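Local atomic coordinates of small ribosomal subunit protein bS6 (Aquifex aeolicus, PDB entry 2J5A), a protein that probably binds 16S ribosomal RNA together with protein bS18, as a structural component of the small ribosomal subunit. Residues T19-E22 and E23-K26; V32-F35 and I36-K39; K87-E90 and D91-R94. One frame throughout, in Å; residues are numbered along the deposited sequence.

In the fold
The chain folds as beta-alpha-beta-beta-alpha-beta, with an antiparallel sheet of strand order 2-3-1-4. Contacts 1 and 2 lie near the start and the end of helix 22-38, their centres about 19 Å and nearest atoms about 6 Å apart. Contact 3 is the turn from helix 78-88 into edge strand 92-100 and binds a sodium ion. Its centre lies about 14 Å from that of contact 1, and the two touch where Leu20 CD1 packs 3.9 Å from Asp91 OD1. Contacts 2 and 3 do not touch: their centres are about 16 Å and nearest atoms about 6 Å apart. The side chains of Leu20 and Val32 are about 11 Å and 10 Å from the sodium ion.

Contact 1. Residues T19-E22 and E23-K26; sequences TLSE and EEMK
Ser21 and Glu24 grip each other twice, the backbone N-H of each reaching the side chain of the other. In one direction Glu24 N donates to Ser21 OG at 3.0 Å. In the other, Ser21 N donates to Glu24 OE1 over 2.8 Å, and an N-H...O angle of 168° makes this bond almost straight. The carboxylate oxygen receives it through its anti lone pair, the one directed away from OE2. Ser21 OG lies between its own N and carbonyl carbon (chi1 74°), within reach of Glu24 N; Glu24 has CG beside its own backbone N and an extended chain beyond it, which carries the carboxylate to Ser21 N. That chain also crosses Leu20 at about a right angle, with Leu20 CB 3.7 Å from Glu24 OE1.

Regular helical bonding begins at the same place: Met25 N donates to Ser21 O at 2.9 Å, with a C=O...N angle of 170°, and Lys26 N follows with a bond to Glu22 O. Met25, the buried member of the group, turns its thioether back over the preceding loop. Its CE lies 3.2 Å from Leu20 O, while its CG meets Leu20 CB at 4.1 Å.

Glu22 and Lys26 lie side by side and point the same way, yet Glu22 OE2 and Lys26 NZ remain 5.2 Å apart. Each is paired with the sheet instead: Glu22 makes a salt bridge to Arg65 and Lys26 one to Asp48. Leu20 touches Asp91 at the sodium-binding turn. With Ser21 at the N-cap, and one bond running each way between it and Glu24, the geometry meets the definition of a capping box, here starting helix 22-38 after the loop that follows strand 8-16.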
loop_
_atom_site.group_PDB
_atom_site.type_symbol
_atom_site.label_atom_id
_atom_site.label_comp_id
_atom_site.label_asym_id
_atom_site.label_seq_id
_atom_site.Cartn_x
_atom_site.Cartn_y
_atom_site.Cartn_z
ATOM N N THR A 19 14.619 7.560 -5.980
ATOM C CA THR A 19 15.168 8.918 -6.103
ATOM C C THR A 19 14.470 9.940 -5.196
ATOM O O THR A 19 14.867 11.107 -5.167
ATOM C CB THR A 19 15.021 9.437 -7.544
ATOM O OG1 THR A 19 13.623 9.598 -7.856
ATOM C CG2 THR A 19 15.668 8.482 -8.549
ATOM N N LEU A 20 13.409 9.526 -4.500
ATOM C CA LEU A 20 12.794 10.357 -3.478
ATOM C C LEU A 20 13.644 10.279 -2.216
ATOM O O LEU A 20 14.221 9.248 -1.931
ATOM C CB LEU A 20 11.365 9.872 -3.144
ATOM C CG LEU A 20 10.173 10.324 -4.001
ATOM C CD1 LEU A 20 10.388 10.091 -5.477
ATOM C CD2 LEU A 20 8.925 9.603 -3.540
ATOM N N SER A 21 13.668 11.351 -1.441
ATOM C CA SER A 21 14.378 11.368 -0.185
ATOM C C SER A 21 13.632 10.539 0.841
ATOM O O SER A 21 12.425 10.323 0.722
ATOM C CB SER A 21 14.497 12.799 0.348
ATOM O OG SER A 21 13.254 13.263 0.871
ATOM N N GLU A 22 14.354 10.106 1.868
ATOM C CA GLU A 22 13.735 9.466 3.021
ATOM C C GLU A 22 12.495 10.194 3.502
ATOM O O GLU A 22 11.515 9.560 3.888
ATOM C CB GLU A 22 14.732 9.392 4.176
ATOM C CG GLU A 22 14.226 8.629 5.379
ATOM C CD GLU A 22 13.951 7.169 5.076
ATOM O OE1 GLU A 22 14.477 6.642 4.065
ATOM O OE2 GLU A 22 13.218 6.550 5.868
ATOM N N GLU A 23 12.560 11.525 3.510
ATOM C CA GLU A 23 11.463 12.357 4.007
ATOM C C GLU A 23 10.257 12.277 3.047
ATOM O O GLU A 23 9.111 12.218 3.490
ATOM C CB GLU A 23 11.917 13.829 4.178
ATOM C CG GLU A 23 13.118 14.071 5.154
ATOM C CD GLU A 23 14.491 14.300 4.451
ATOM O OE1 GLU A 23 15.160 13.340 4.003
ATOM O OE2 GLU A 23 14.935 15.465 4.377
ATOM N N GLU A 24 10.535 12.269 1.745
ATOM C CA GLU A 24 9.499 12.125 0.728
ATOM C C GLU A 24 8.816 10.735 0.764
ATOM O O GLU A 24 7.598 10.638 0.631
ATOM C CB GLU A 24 10.081 12.395 -0.665
ATOM C CG GLU A 24 10.397 13.883 -0.893
ATOM C CD GLU A 24 11.162 14.159 -2.168
ATOM O OE1 GLU A 24 12.119 13.439 -2.496
ATOM O OE2 GLU A 24 10.818 15.130 -2.857
ATOM N N MET A 25 9.613 9.682 0.952
ATOM C CA MET A 25 9.104 8.324 1.046
ATOM C C MET A 25 8.150 8.174 2.220
ATOM O O MET A 25 7.052 7.657 2.061
ATOM C CB MET A 25 10.249 7.316 1.158
ATOM C CG MET A 25 10.981 7.101 -0.155
ATOM S SD MET A 25 12.585 6.306 0.052
ATOM C CE MET A 25 13.146 6.212 -1.638
ATOM N N LYS A 26 8.557 8.647 3.393
ATOM C CA LYS A 26 7.696 8.560 4.572
ATOM C C LYS A 26 6.408 9.365 4.389
ATOM O O LYS A 26 5.351 8.925 4.793
ATOM C CB LYS A 26 8.444 9.013 5.829
ATOM C CG LYS A 26 9.491 8.025 6.349
ATOM C CD LYS A 26 8.815 6.840 7.025
ATOM C CE LYS A 26 9.646 6.293 8.179
ATOM N NZ LYS A 26 9.083 4.995 8.666
#

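Contact 2. Residues V32-F35 and I36-K39; sequences VKEF and IKQK
Phe35 and Lys39, one helical turn apart, meet ring against aliphatic chain. Phe35 holds its CG anti to the backbone N (chi1 176°), and the lysine bends at chi2 (-90°), which carries the chain obliquely across the ring. Lys39 CG sits over one face, offset toward the rim, while Lys39 CE approaches Phe35 CZ at 3.7 Å. The ring also touches Glu81 and Gln85 of helix 78-88. An alanine at Phe35 would remove the ring and is likely to open a gap beside that helix, with the methylenes of Lys39 losing their support.

On another side, Glu34 and Lys37 approach through two bent chains, Glu34 at chi2 and Lys37 at chi3. They form a salt bridge, Glu34 OE1 to Lys37 NZ at 3.3 Å, whose hydrogen bond is weak. Toward the core, Val32 CG1 meets Ile36 CD1 at 4.0 Å; Ile36 goes on to Ile43, Val69 and Phe71 of the sheet, and Val32 to Leu86.

Successive i to i+4 bonds fix this backbone, from Ile36 N to Val32 O (2.9 Å) as far as the longer Lys39 N to Phe35 O (3.2 Å). Lys39 is the first residue to leave helical angles. These features mark the last two turns of an amphipathic helix lying on the sheet of a beta-alpha-beta-beta-alpha-beta, ferredoxin-like fold.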
loop_
_atom_site.group_PDB
_atom_site.type_symbol
_atom_site.label_atom_id
_atom_site.label_comp_id
_atom_site.label_asym_id
_atom_site.label_seq_id
_atom_site.Cartn_x
_atom_site.Cartn_y
_atom_site.Cartn_z
ATOM N N VAL A 32 -0.707 7.716 1.453
ATOM C CA VAL A 32 -1.450 6.537 1.068
ATOM C C VAL A 32 -2.419 6.141 2.181
ATOM O O VAL A 32 -3.584 5.855 1.923
ATOM C CB VAL A 32 -0.520 5.387 0.695
ATOM C CG1 VAL A 32 -1.323 4.053 0.519
ATOM C CG2 VAL A 32 0.267 5.771 -0.574
ATOM N N LYS A 33 -1.928 6.153 3.414
ATOM C CA LYS A 33 -2.753 5.847 4.583
ATOM C C LYS A 33 -3.926 6.803 4.731
ATOM O O LYS A 33 -5.004 6.398 5.116
ATOM C CB LYS A 33 -1.904 5.850 5.866
ATOM C CG LYS A 33 -1.463 4.458 6.295
ATOM C CD LYS A 33 -0.052 4.413 6.789
ATOM C CE LYS A 33 0.167 5.288 7.996
ATOM N NZ LYS A 33 1.537 5.850 7.993
ATOM N N GLU A 34 -3.713 8.074 4.419
ATOM C CA GLU A 34 -4.760 9.070 4.615
ATOM C C GLU A 34 -5.778 8.923 3.494
ATOM O O GLU A 34 -6.967 9.108 3.713
ATOM C CB GLU A 34 -4.157 10.485 4.658
ATOM C CG GLU A 34 -4.797 11.451 5.664
ATOM C CD GLU A 34 -5.021 10.823 7.027
ATOM O OE1 GLU A 34 -4.061 10.211 7.564
ATOM O OE2 GLU A 34 -6.168 10.924 7.536
ATOM N N PHE A 35 -5.313 8.583 2.294
ATOM C CA PHE A 35 -6.200 8.248 1.188
ATOM C C PHE A 35 -7.106 7.069 1.559
ATOM O O PHE A 35 -8.323 7.122 1.397
ATOM C CB PHE A 35 -5.369 7.916 -0.048
ATOM C CG PHE A 35 -6.173 7.466 -1.225
ATOM C CD1 PHE A 35 -6.503 8.349 -2.237
ATOM C CD2 PHE A 35 -6.592 6.136 -1.337
ATOM C CE1 PHE A 35 -7.238 7.916 -3.331
ATOM C CE2 PHE A 35 -7.328 5.705 -2.435
ATOM C CZ PHE A 35 -7.643 6.586 -3.427
ATOM N N ILE A 36 -6.510 6.001 2.074
ATOM C CA ILE A 36 -7.291 4.853 2.505
ATOM C C ILE A 36 -8.305 5.277 3.571
ATOM O O ILE A 36 -9.477 4.895 3.489
ATOM C CB ILE A 36 -6.405 3.721 3.041
ATOM C CG1 ILE A 36 -5.489 3.190 1.930
ATOM C CG2 ILE A 36 -7.280 2.595 3.614
ATOM C CD1 ILE A 36 -4.376 2.312 2.421
ATOM N N LYS A 37 -7.846 6.061 4.553
ATOM C CA LYS A 37 -8.699 6.552 5.656
ATOM C C LYS A 37 -9.866 7.390 5.126
ATOM O O LYS A 37 -10.987 7.292 5.614
ATOM C CB LYS A 37 -7.885 7.372 6.678
ATOM C CG LYS A 37 -7.188 6.525 7.743
ATOM C CD LYS A 37 -5.956 7.207 8.385
ATOM C CE LYS A 37 -6.338 8.142 9.541
ATOM N NZ LYS A 37 -5.149 8.663 10.315
ATOM N N GLN A 38 -9.583 8.208 4.127
ATOM C CA GLN A 38 -10.605 8.988 3.443
ATOM C C GLN A 38 -11.733 8.068 2.979
ATOM O O GLN A 38 -12.904 8.294 3.293
ATOM C CB GLN A 38 -9.971 9.728 2.242
ATOM C CG GLN A 38 -10.793 10.863 1.633
ATOM C CD GLN A 38 -9.935 11.819 0.777
ATOM O OE1 GLN A 38 -9.394 11.423 -0.266
ATOM N NE2 GLN A 38 -9.829 13.079 1.207
ATOM N N LYS A 39 -11.381 7.005 2.270
ATOM C CA LYS A 39 -12.365 6.239 1.517
ATOM C C LYS A 39 -13.179 5.250 2.362
ATOM O O LYS A 39 -13.932 4.443 1.824
ATOM C CB LYS A 39 -11.689 5.524 0.343
ATOM C CG LYS A 39 -10.910 6.439 -0.581
ATOM C CD LYS A 39 -11.757 6.979 -1.704
ATOM C CE LYS A 39 -10.961 7.944 -2.572
ATOM N NZ LYS A 39 -11.501 8.009 -3.980
#

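Contact 3. Residues K87-E90 and D91-R94; sequences KIDE and DVIR. With NA (sodium ion), chain B.
Asp89 holds its CG anti to the backbone N (chi1 -166°), which puts OD1 at Asp91 N, whereas Asp91 swings its CG anti to the carbonyl carbon (chi1 -60°) and so turns its carboxylate toward that of Asp89, the two planes steeply inclined to each other. Asp89 OD1 accepts from Asp91 N at 2.9 Å, an Asx turn, inside a type I beta turn running from Asp89 to Val92. The donor meets OD1 on its anti side, somewhat out of the carboxylate plane. The closing bond of the beta turn, Val92 N to Asp89 O, is longer at 3.2 Å, and the N-H comes from above the carbonyl plane (62° out of it) and not on a lone pair.

That position is consistent with the second task of Asp89 O, which also binds the sodium ion, at 2.2 Å. Five oxygens surround the ion: the backbone carbonyls of Leu86, Lys87, Asp89 and Val92, and a water. Val92 O lies 2.3 Å from the sodium ion. Lys87 O is farther from the sodium ion, at 2.5 Å. Metal binding thus joins the last turn of helix 78-88 to the first residue of strand 92-100. It also accounts for the closeness of Asp89 O and Val92 O, two acceptors that face one cation.

The carboxylates bring like charges near each other, with Asp89 OD1 3.7 Å from Asp91 OD2. Lys28 of helix 22-38 makes salt bridges to both aspartates, which probably offsets their repulsion. Val92, whose chain crosses that of Asp89 at about a right angle, places CG2 3.9 Å from Asp89 CG and packs on Phe14. Beyond the turn, Ile93 and Arg94 both face Ala15 of strand 8-16, a classic beta bulge.

At the sodium ion itself, the water oxygen sits 2.1 Å from the metal.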
loop_
_atom_site.group_PDB
_atom_site.type_symbol
_atom_site.label_atom_id
_atom_site.label_comp_id
_atom_site.label_asym_id
_atom_site.label_seq_id
_atom_site.Cartn_x
_atom_site.Cartn_y
_atom_site.Cartn_z
ATOM N N LYS A 87 -1.412 3.380 -9.334
ATOM C CA LYS A 87 -1.101 3.341 -10.764
ATOM C C LYS A 87 -0.687 4.738 -11.290
ATOM O O LYS A 87 0.437 4.912 -11.777
ATOM C CB LYS A 87 -2.289 2.804 -11.575
ATOM C CG LYS A 87 -1.950 2.434 -13.019
ATOM C CD LYS A 87 -3.168 2.119 -13.936
ATOM C CE LYS A 87 -4.344 1.393 -13.253
ATOM N NZ LYS A 87 -5.046 0.414 -14.137
ATOM N N ILE A 88 -1.555 5.730 -11.150
ATOM C CA ILE A 88 -1.277 7.032 -11.744
ATOM C C ILE A 88 -0.184 7.829 -11.007
ATOM O O ILE A 88 0.477 8.660 -11.634
ATOM C CB ILE A 88 -2.572 7.886 -11.952
ATOM C CG1 ILE A 88 -3.144 8.383 -10.621
ATOM C CG2 ILE A 88 -3.603 7.056 -12.708
ATOM C CD1 ILE A 88 -4.310 9.322 -10.767
ATOM N N ASP A 89 0.017 7.575 -9.707
ATOM C CA ASP A 89 1.121 8.195 -8.970
ATOM C C ASP A 89 2.416 7.780 -9.609
ATOM O O ASP A 89 2.770 6.593 -9.604
ATOM C CB ASP A 89 1.137 7.781 -7.501
ATOM C CG ASP A 89 2.050 8.657 -6.657
ATOM O OD1 ASP A 89 3.134 9.052 -7.110
ATOM O OD2 ASP A 89 1.686 8.973 -5.523
ATOM N N GLU A 90 3.132 8.752 -10.158
ATOM C CA GLU A 90 4.367 8.473 -10.899
ATOM C C GLU A 90 5.519 8.019 -10.006
ATOM O O GLU A 90 6.457 7.355 -10.469
ATOM C CB GLU A 90 4.788 9.705 -11.719
ATOM C CG GLU A 90 4.260 9.676 -13.159
ATOM C CD GLU A 90 4.548 10.961 -13.910
ATOM O OE1 GLU A 90 5.727 11.400 -13.897
ATOM O OE2 GLU A 90 3.596 11.531 -14.493
ATOM N N ASP A 91 5.440 8.403 -8.737
ATOM C CA ASP A 91 6.430 8.028 -7.743
ATOM C C ASP A 91 6.307 6.564 -7.290
ATOM O O ASP A 91 7.256 6.014 -6.768
ATOM C CB ASP A 91 6.306 8.926 -6.517
ATOM C CG ASP A 91 6.517 10.406 -6.826
ATOM O OD1 ASP A 91 7.296 10.748 -7.762
ATOM O OD2 ASP A 91 5.912 11.227 -6.079
ATOM N N VAL A 92 5.140 5.946 -7.479
ATOM C CA VAL A 92 4.892 4.578 -7.039
ATOM C C VAL A 92 5.045 3.653 -8.211
ATOM O O VAL A 92 4.265 3.707 -9.150
ATOM C CB VAL A 92 3.492 4.454 -6.422
ATOM C CG1 VAL A 92 3.104 2.967 -6.186
ATOM C CG2 VAL A 92 3.416 5.294 -5.149
ATOM N N ILE A 93 6.059 2.807 -8.189
ATOM C CA ILE A 93 6.441 2.094 -9.398
ATOM C C ILE A 93 5.967 0.663 -9.347
ATOM O O ILE A 93 6.159 -0.099 -10.282
ATOM C CB ILE A 93 7.991 2.209 -9.690
ATOM C CG1 ILE A 93 8.849 1.612 -8.552
ATOM C CG2 ILE A 93 8.365 3.679 -9.942
ATOM C CD1 ILE A 93 10.368 1.607 -8.844
ATOM N N ARG A 94 5.349 0.301 -8.236
ATOM C CA ARG A 94 4.801 -1.017 -8.063
ATOM C C ARG A 94 3.741 -1.000 -6.950
ATOM O O ARG A 94 3.915 -0.351 -5.920
ATOM C CB ARG A 94 5.919 -2.007 -7.752
ATOM C CG ARG A 94 5.511 -3.392 -8.089
ATOM C CD ARG A 94 6.531 -4.389 -7.697
ATOM N NE ARG A 94 5.992 -5.718 -7.901
ATOM C CZ ARG A 94 6.482 -6.827 -7.350
ATOM N NH1 ARG A 94 7.538 -6.789 -6.548
ATOM N NH2 ARG A 94 5.902 -7.985 -7.605
HETATM NA NA NA B . 2.362 4.535 -10.178
HETATM O O HOH W 1 3.269 4.421 -12.100
#